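Local structure of CMP-sialic acid transporter 1 (Zea mays, 6I1R) at residues B[62-66]-B[187-193]. The protein probably carries CMP-sialic acid from the cytoplasm into the Golgi, and binds cytidine monophosphate in an outward-facing state. The protein carries 5 engineered substitutions. Residues are numbered along the deposited sequence; the frame is centred on the assembly and turned at random.
Sequences SVRMT and NNDSLYW. Engineered in segment 62-66: Ser62 (natural residue Pro), Val63 (natural residue Pro).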
loop_
_atom_site.group_PDB
_atom_site.type_symbol
_atom_site.label_atom_id
_atom_site.label_comp_id
_atom_site.label_asym_id
_atom_site.label_seq_id
_atom_site.Cartn_x
_atom_site.Cartn_y
_atom_site.Cartn_z
ATOM N N SER B 62 43.651 21.923 -4.594
ATOM C CA SER B 62 43.261 22.115 -3.195
ATOM C C SER B 62 41.785 21.746 -3.003
ATOM O O SER B 62 40.917 22.224 -3.734
ATOM C CB SER B 62 43.531 23.529 -2.753
ATOM O OG SER B 62 44.923 23.806 -2.765
ATOM N N VAL B 63 41.521 20.896 -2.013
ATOM C CA VAL B 63 40.165 20.464 -1.678
ATOM C C VAL B 63 39.949 20.689 -0.176
ATOM O O VAL B 63 40.690 20.156 0.652
ATOM C CB VAL B 63 39.933 18.993 -2.078
ATOM C CG1 VAL B 63 38.618 18.448 -1.538
ATOM C CG2 VAL B 63 40.008 18.810 -3.586
ATOM N N ARG B 64 38.931 21.478 0.157
ATOM C CA ARG B 64 38.653 21.860 1.540
ATOM C C ARG B 64 37.842 20.743 2.211
ATOM O O ARG B 64 36.783 20.353 1.712
ATOM C CB ARG B 64 37.908 23.198 1.574
ATOM C CG ARG B 64 38.617 24.333 0.846
ATOM C CD ARG B 64 39.603 25.079 1.724
ATOM N NE ARG B 64 38.961 26.086 2.558
ATOM C CZ ARG B 64 39.604 26.886 3.401
ATOM N NH1 ARG B 64 40.910 26.764 3.564
ATOM N NH2 ARG B 64 38.940 27.807 4.077
ATOM N N MET B 65 38.353 20.232 3.330
ATOM C CA MET B 65 37.766 19.076 4.012
ATOM C C MET B 65 38.097 19.145 5.507
ATOM O O MET B 65 39.257 19.011 5.897
ATOM C CB MET B 65 38.320 17.762 3.453
ATOM C CG MET B 65 37.843 17.436 2.054
ATOM S SD MET B 65 38.184 15.718 1.593
ATOM C CE MET B 65 39.976 15.733 1.559
ATOM N N THR B 66 37.076 19.336 6.334
ATOM C CA THR B 66 37.260 19.404 7.777
ATOM C C THR B 66 37.069 17.996 8.356
ATOM O O THR B 66 35.952 17.485 8.400
ATOM C CB THR B 66 36.314 20.441 8.394
ATOM O OG1 THR B 66 36.404 21.631 7.611
ATOM C CG2 THR B 66 36.639 20.755 9.838
ATOM N N ASN B 187 30.649 25.895 6.849
ATOM C CA ASN B 187 31.996 25.507 6.423
ATOM C C ASN B 187 32.294 26.073 5.031
ATOM O O ASN B 187 31.391 26.350 4.239
ATOM C CB ASN B 187 32.172 23.985 6.385
ATOM C CG ASN B 187 32.656 23.386 7.689
ATOM O OD1 ASN B 187 32.769 24.076 8.701
ATOM N ND2 ASN B 187 32.947 22.095 7.673
ATOM N N ASN B 188 33.586 26.186 4.742
ATOM C CA ASN B 188 34.075 26.556 3.414
ATOM C C ASN B 188 34.464 25.271 2.666
ATOM O O ASN B 188 35.276 25.300 1.739
ATOM C CB ASN B 188 35.218 27.578 3.502
ATOM C CG ASN B 188 35.817 27.703 4.889
ATOM O OD1 ASN B 188 36.332 26.734 5.445
ATOM N ND2 ASN B 188 35.748 28.894 5.463
ATOM N N ASP B 189 33.833 24.157 3.035
ATOM C CA ASP B 189 34.290 22.818 2.647
ATOM C C ASP B 189 33.729 22.461 1.264
ATOM O O ASP B 189 32.951 23.219 0.680
ATOM C CB ASP B 189 33.893 21.774 3.698
ATOM C CG ASP B 189 34.929 21.554 4.789
ATOM O OD1 ASP B 189 35.714 22.485 5.057
ATOM O OD2 ASP B 189 34.936 20.452 5.370
ATOM N N SER B 190 34.143 21.303 0.755
ATOM C CA SER B 190 33.683 20.798 -0.537
ATOM C C SER B 190 32.262 20.237 -0.406
ATOM O O SER B 190 31.958 19.518 0.544
ATOM C CB SER B 190 34.628 19.752 -1.073
ATOM O OG SER B 190 34.231 19.324 -2.368
ATOM N N LEU B 191 31.414 20.553 -1.382
ATOM C CA LEU B 191 30.041 20.043 -1.420
ATOM C C LEU B 191 30.055 18.512 -1.315
ATOM O O LEU B 191 29.243 17.923 -0.599
ATOM C CB LEU B 191 29.374 20.498 -2.724
ATOM C CG LEU B 191 27.929 20.039 -2.932
ATOM C CD1 LEU B 191 27.032 20.536 -1.807
ATOM C CD2 LEU B 191 27.397 20.505 -4.278
ATOM N N TYR B 192 30.996 17.887 -2.018
ATOM C CA TYR B 192 31.043 16.433 -2.146
ATOM C C TYR B 192 31.510 15.790 -0.831
ATOM O O TYR B 192 31.129 14.659 -0.539
ATOM C CB TYR B 192 31.942 16.033 -3.318
ATOM C CG TYR B 192 31.585 16.683 -4.632
ATOM C CD1 TYR B 192 30.300 16.599 -5.144
ATOM C CD2 TYR B 192 32.530 17.384 -5.367
ATOM C CE1 TYR B 192 29.961 17.194 -6.349
ATOM C CE2 TYR B 192 32.207 17.984 -6.573
ATOM C CZ TYR B 192 30.918 17.889 -7.067
ATOM O OH TYR B 192 30.588 18.477 -8.255
ATOM N N TRP B 193 32.328 16.494 -0.050
ATOM C CA TRP B 193 32.769 15.984 1.258
ATOM C C TRP B 193 31.663 16.193 2.301
ATOM O O TRP B 193 31.511 15.382 3.218
ATOM C CB TRP B 193 34.094 16.634 1.685
ATOM C CG TRP B 193 34.447 16.428 3.128
ATOM C CD1 TRP B 193 34.620 17.399 4.071
ATOM C CD2 TRP B 193 34.663 15.174 3.803
ATOM N NE1 TRP B 193 34.935 16.841 5.279
ATOM C CE2 TRP B 193 34.965 15.477 5.148
ATOM C CE3 TRP B 193 34.633 13.831 3.406
ATOM C CZ2 TRP B 193 35.234 14.487 6.092
ATOM C CZ3 TRP B 193 34.898 12.853 4.339
ATOM C CH2 TRP B 193 35.195 13.178 5.664
#
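Both carboxylate oxygens of Asp189 grip a single residue, Thr66, through its backbone and its side chain at once. Thr66 N donates to Asp189 OD2 at 2.6 Å, while Thr66 OG1 donates to Asp189 OD1 at 2.8 Å; each oxygen is met on its syn side, somewhat out of the carboxylate plane. Threonine suits the place because OG1, lying beside its own backbone N (chi1 -47°), can join that N-H in reaching one acidic group. An alanine in place of Asp189 would probably leave the N-H and hydroxyl of Thr66 without the carboxylate that accepts from both and free the hydroxyl to turn. Next along the chain, Ser190 N donates a hydrogen bond to Arg64 O at 3.0 Å. Tryptophan suits its place by offering both an N-H and a flat apolar face: Trp193 NE1 makes a weak 3.3 Å bond to Thr66 O, which lies at the ring edge, and one face receives Met65. Met65 CB makes a CH-pi contact, and Met65 SD sits 4.4 Å from the centroid of the five-membered ring of Trp193, a Met-aromatic contact. The contact ties the loop between helices 37-59 and 69-72 to the start of helix 191-216, where OG of the N-cap residue Ser190 is hydrogen-bonded to Glu56 of helix 37-59, and Leu53 of the same helix touches both Met65 and Trp193.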